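Transcriptional regulator KdgR (PDB 5Y6I) probably binds DNA as a transcription factor of the IclR family, with a helix-turn-helix domain joined to a GAF-like C-terminal domain. Local coordinates at residues L147-L159 / L189-I201. Numbering follows the deposited sequence.
Sequences LGSSTGLVFAAFL and LLEGIRARGLHAI
I193 is a knob seated on helix 150-158, in the hole between L153, V154, A157 and F158. Its CB lies 3.6 Å from A157 CB, and its CD1 reaches past A157 to L153 CB (3.9 Å). A157 lies where helices 150-158 and 189-196 cross, nearly perpendicular at 91°, with their axes 8.6 Å apart. Beside the knob, L190 lays CD1 near the carbonyl oxygen of A156, while R194 runs extended from CG to NE. Its NE donates an almost straight hydrogen bond (170°) to A157 O at 3.1 Å, with the oxygen close to the guanidinium plane; the same side chain sets CG over one face of the F158 ring, displaced toward its rim.

Past G197, the first residue after helix 189-196 to leave helical geometry, with positive phi, the chain turns into strand 199-202, an edge strand, within this chain, of the antiparallel sheet in the GAF-like domain typical of IclR regulators. Helix 150-158 packs on this sheet, V154 touching S213 and P215 of strand 209-217 and V226 of strand 223-232. H199, with CG anti to its own N (chi1 -166°), swings its imidazole under I193 CD1, which lies over one ring face, and brings NE2 to 3.6 Å from L153 CD1. Two residues on, I201 CG2 rests against S150 CB (3.5 Å). Backbone hydrogen bonds of H199 with S213 and of I201 with A211 anchor the strand, and S213 also bonds S150 OG through its hydroxyl. S149 caps the helix N terminus, its OG accepting from G152 N and also hydrogen-bonding the carbonyl oxygen of P145.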
loop_
_atom_site.group_PDB
_atom_site.type_symbol
_atom_site.label_atom_id
_atom_site.label_comp_id
_atom_site.label_asym_id
_atom_site.label_seq_id
_atom_site.Cartn_x
_atom_site.Cartn_y
_atom_site.Cartn_z
ATOM N N LEU A 147 5.296 -2.965 -26.355
ATOM C CA LEU A 147 6.174 -2.013 -27.014
ATOM C C LEU A 147 5.518 -1.203 -28.118
ATOM O O LEU A 147 6.171 -0.303 -28.655
ATOM C CB LEU A 147 7.402 -2.711 -27.593
ATOM C CG LEU A 147 8.297 -3.388 -26.572
ATOM C CD1 LEU A 147 8.083 -4.888 -26.623
ATOM C CD2 LEU A 147 9.724 -3.012 -26.865
ATOM N N GLY A 148 4.263 -1.485 -28.467
ATOM C CA GLY A 148 3.619 -0.814 -29.577
ATOM C C GLY A 148 2.654 0.280 -29.174
ATOM O O GLY A 148 2.182 1.020 -30.041
ATOM N N SER A 149 2.359 0.405 -27.874
ATOM C CA SER A 149 1.440 1.420 -27.375
ATOM C C SER A 149 2.127 2.318 -26.351
ATOM O O SER A 149 3.172 1.976 -25.799
ATOM C CB SER A 149 0.184 0.787 -26.752
ATOM O OG SER A 149 0.514 -0.101 -25.705
ATOM N N SER A 150 1.522 3.481 -26.095
ATOM C CA SER A 150 2.080 4.405 -25.111
ATOM C C SER A 150 1.819 3.914 -23.700
ATOM O O SER A 150 2.628 4.137 -22.794
ATOM C CB SER A 150 1.479 5.795 -25.302
ATOM O OG SER A 150 0.059 5.725 -25.295
ATOM N N THR A 151 0.683 3.255 -23.504
ATOM C CA THR A 151 0.365 2.626 -22.234
ATOM C C THR A 151 1.359 1.516 -21.905
ATOM O O THR A 151 1.787 1.364 -20.751
ATOM C CB THR A 151 -1.054 2.077 -22.319
ATOM O OG1 THR A 151 -1.929 3.094 -22.839
ATOM C CG2 THR A 151 -1.542 1.642 -20.986
ATOM N N GLY A 152 1.740 0.726 -22.909
ATOM C CA GLY A 152 2.675 -0.357 -22.674
ATOM C C GLY A 152 4.077 0.134 -22.401
ATOM O O GLY A 152 4.828 -0.507 -21.655
ATOM N N LEU A 153 4.453 1.276 -22.982
ATOM C CA LEU A 153 5.806 1.785 -22.765
ATOM C C LEU A 153 5.975 2.346 -21.357
ATOM O O LEU A 153 7.026 2.153 -20.735
ATOM C CB LEU A 153 6.168 2.835 -23.818
ATOM C CG LEU A 153 6.254 2.328 -25.264
ATOM C CD1 LEU A 153 7.273 3.105 -26.086
ATOM C CD2 LEU A 153 6.602 0.864 -25.295
ATOM N N VAL A 154 4.962 3.040 -20.831
ATOM C CA VAL A 154 5.076 3.542 -19.465
ATOM C C VAL A 154 5.224 2.380 -18.492
ATOM O O VAL A 154 6.112 2.382 -17.634
ATOM C CB VAL A 154 3.881 4.433 -19.092
ATOM C CG1 VAL A 154 4.021 4.860 -17.593
ATOM C CG2 VAL A 154 3.795 5.644 -20.016
ATOM N N PHE A 155 4.377 1.359 -18.626
ATOM C CA PHE A 155 4.549 0.138 -17.845
ATOM C C PHE A 155 5.996 -0.371 -17.917
ATOM O O PHE A 155 6.681 -0.483 -16.894
ATOM C CB PHE A 155 3.551 -0.929 -18.326
ATOM C CG PHE A 155 2.136 -0.770 -17.757
ATOM C CD1 PHE A 155 1.920 -0.675 -16.394
ATOM C CD2 PHE A 155 1.027 -0.723 -18.597
ATOM C CE1 PHE A 155 0.633 -0.546 -15.872
ATOM C CE2 PHE A 155 -0.272 -0.582 -18.080
ATOM C CZ PHE A 155 -0.459 -0.499 -16.711
ATOM N N ALA A 156 6.496 -0.650 -19.123
ATOM C CA ALA A 156 7.876 -1.112 -19.248
ATOM C C ALA A 156 8.852 -0.140 -18.610
ATOM O O ALA A 156 9.898 -0.555 -18.089
ATOM C CB ALA A 156 8.245 -1.313 -20.719
ATOM N N ALA A 157 8.542 1.153 -18.651
ATOM C CA ALA A 157 9.476 2.117 -18.090
ATOM C C ALA A 157 9.548 2.000 -16.574
ATOM O O ALA A 157 10.619 2.199 -15.992
ATOM C CB ALA A 157 9.079 3.536 -18.497
ATOM N N PHE A 158 8.434 1.652 -15.922
ATOM C CA PHE A 158 8.346 1.767 -14.480
ATOM C C PHE A 158 8.255 0.444 -13.731
ATOM O O PHE A 158 8.654 0.401 -12.567
ATOM C CB PHE A 158 7.160 2.658 -14.107
ATOM C CG PHE A 158 7.386 4.101 -14.429
ATOM C CD1 PHE A 158 7.091 4.602 -15.685
ATOM C CD2 PHE A 158 7.963 4.947 -13.493
ATOM C CE1 PHE A 158 7.325 5.931 -15.994
ATOM C CE2 PHE A 158 8.204 6.279 -13.798
ATOM C CZ PHE A 158 7.881 6.770 -15.055
ATOM N N LEU A 159 7.780 -0.632 -14.339
ATOM C CA LEU A 159 7.744 -1.905 -13.633
ATOM C C LEU A 159 9.086 -2.592 -13.672
ATOM O O LEU A 159 9.930 -2.314 -14.529
ATOM C CB LEU A 159 6.692 -2.829 -14.223
ATOM C CG LEU A 159 5.295 -2.287 -14.078
ATOM C CD1 LEU A 159 4.612 -2.565 -15.351
ATOM C CD2 LEU A 159 4.602 -2.834 -12.791
ATOM N N LEU A 189 15.453 4.609 -24.167
ATOM C CA LEU A 189 14.108 5.169 -24.206
ATOM C C LEU A 189 13.391 4.998 -22.868
ATOM O O LEU A 189 12.698 5.914 -22.414
ATOM C CB LEU A 189 13.295 4.550 -25.348
ATOM C CG LEU A 189 11.835 5.006 -25.307
ATOM C CD1 LEU A 189 11.654 6.398 -25.906
ATOM C CD2 LEU A 189 10.927 4.004 -25.986
ATOM N N LEU A 190 13.554 3.850 -22.215
ATOM C CA LEU A 190 12.935 3.647 -20.901
ATOM C C LEU A 190 13.509 4.594 -19.854
ATOM O O LEU A 190 12.791 5.070 -18.973
ATOM C CB LEU A 190 13.104 2.192 -20.461
ATOM C CG LEU A 190 12.523 1.214 -21.483
ATOM C CD1 LEU A 190 12.384 -0.183 -20.902
ATOM C CD2 LEU A 190 11.166 1.752 -21.955
ATOM N N GLU A 191 14.798 4.885 -19.943
ATOM C CA GLU A 191 15.367 5.917 -19.089
ATOM C C GLU A 191 14.770 7.282 -19.415
ATOM O O GLU A 191 14.658 8.142 -18.536
ATOM C CB GLU A 191 16.892 5.901 -19.244
ATOM C CG GLU A 191 17.654 7.068 -18.649
ATOM C CD GLU A 191 19.147 6.885 -18.825
ATOM O OE1 GLU A 191 19.951 7.644 -18.226
ATOM O OE2 GLU A 191 19.513 5.954 -19.565
ATOM N N GLY A 192 14.365 7.492 -20.665
ATOM C CA GLY A 192 13.742 8.753 -21.019
ATOM C C GLY A 192 12.363 8.890 -20.418
ATOM O O GLY A 192 12.020 9.934 -19.860
ATOM N N ILE A 193 11.557 7.832 -20.505
ATOM C CA ILE A 193 10.187 7.910 -20.019
ATOM C C ILE A 193 10.154 8.203 -18.514
ATOM O O ILE A 193 9.200 8.822 -18.017
ATOM C CB ILE A 193 9.439 6.610 -20.389
ATOM C CG1 ILE A 193 9.617 6.299 -21.873
ATOM C CG2 ILE A 193 7.962 6.723 -20.108
ATOM C CD1 ILE A 193 8.991 4.985 -22.302
ATOM N N ARG A 194 11.192 7.797 -17.765
ATOM C CA ARG A 194 11.241 8.145 -16.345
ATOM C C ARG A 194 11.721 9.570 -16.117
ATOM O O ARG A 194 11.117 10.320 -15.341
ATOM C CB ARG A 194 12.162 7.219 -15.572
ATOM C CG ARG A 194 11.925 5.776 -15.725
ATOM C CD ARG A 194 13.260 5.105 -15.386
ATOM N NE ARG A 194 13.254 3.757 -15.909
ATOM C CZ ARG A 194 14.347 3.095 -16.233
ATOM N NH1 ARG A 194 15.543 3.661 -16.097
ATOM N NH2 ARG A 194 14.238 1.872 -16.713
ATOM N N ALA A 195 12.850 9.934 -16.728
ATOM C CA ALA A 195 13.315 11.310 -16.635
ATOM C C ALA A 195 12.181 12.296 -16.880
ATOM O O ALA A 195 12.128 13.351 -16.233
ATOM C CB ALA A 195 14.456 11.540 -17.630
ATOM N N ARG A 196 11.233 11.936 -17.759
ATOM C CA ARG A 196 10.176 12.825 -18.229
ATOM C C ARG A 196 8.824 12.550 -17.597
ATOM O O ARG A 196 7.970 13.441 -17.589
ATOM C CB ARG A 196 10.031 12.723 -19.758
ATOM C CG ARG A 196 11.267 13.122 -20.525
ATOM C CD ARG A 196 11.042 13.093 -22.039
ATOM N NE ARG A 196 11.700 11.958 -22.688
ATOM C CZ ARG A 196 11.062 10.930 -23.247
ATOM N NH1 ARG A 196 9.729 10.880 -23.260
ATOM N NH2 ARG A 196 11.764 9.954 -23.816
ATOM N N GLY A 197 8.590 11.338 -17.108
ATOM C CA GLY A 197 7.375 11.041 -16.387
ATOM C C GLY A 197 6.141 10.770 -17.223
ATOM O O GLY A 197 5.087 10.449 -16.649
ATOM N N LEU A 198 6.219 10.888 -18.546
ATOM C CA LEU A 198 5.129 10.466 -19.423
ATOM C C LEU A 198 5.728 10.016 -20.748
ATOM O O LEU A 198 6.948 10.056 -20.949
ATOM C CB LEU A 198 4.076 11.572 -19.635
ATOM C CG LEU A 198 4.357 13.003 -20.131
ATOM C CD1 LEU A 198 5.138 13.804 -19.139
ATOM C CD2 LEU A 198 5.058 13.047 -21.479
ATOM N N HIS A 199 4.856 9.611 -21.669
ATOM C CA HIS A 199 5.315 9.214 -22.993
ATOM C C HIS A 199 4.240 9.465 -24.038
ATOM O O HIS A 199 3.065 9.161 -23.820
ATOM C CB HIS A 199 5.713 7.742 -23.040
ATOM C CG HIS A 199 6.489 7.391 -24.260
ATOM N ND1 HIS A 199 7.732 7.927 -24.516
ATOM C CD2 HIS A 199 6.177 6.619 -25.329
ATOM C CE1 HIS A 199 8.165 7.472 -25.682
ATOM N NE2 HIS A 199 7.237 6.682 -26.197
ATOM N N ALA A 200 4.669 9.995 -25.182
ATOM C CA ALA A 200 3.829 10.226 -26.347
ATOM C C ALA A 200 4.165 9.231 -27.456
ATOM O O ALA A 200 5.316 8.813 -27.606
ATOM C CB ALA A 200 4.014 11.651 -26.874
ATOM N N ILE A 201 3.146 8.846 -28.228
ATOM C CA ILE A 201 3.325 8.002 -29.408
ATOM C C ILE A 201 2.487 8.557 -30.552
ATOM O O ILE A 201 1.327 8.948 -30.367
ATOM C CB ILE A 201 2.955 6.521 -29.166
ATOM C CG1 ILE A 201 1.432 6.348 -29.008
ATOM C CG2 ILE A 201 3.750 5.954 -27.996
ATOM C CD1 ILE A 201 0.912 4.946 -29.310
#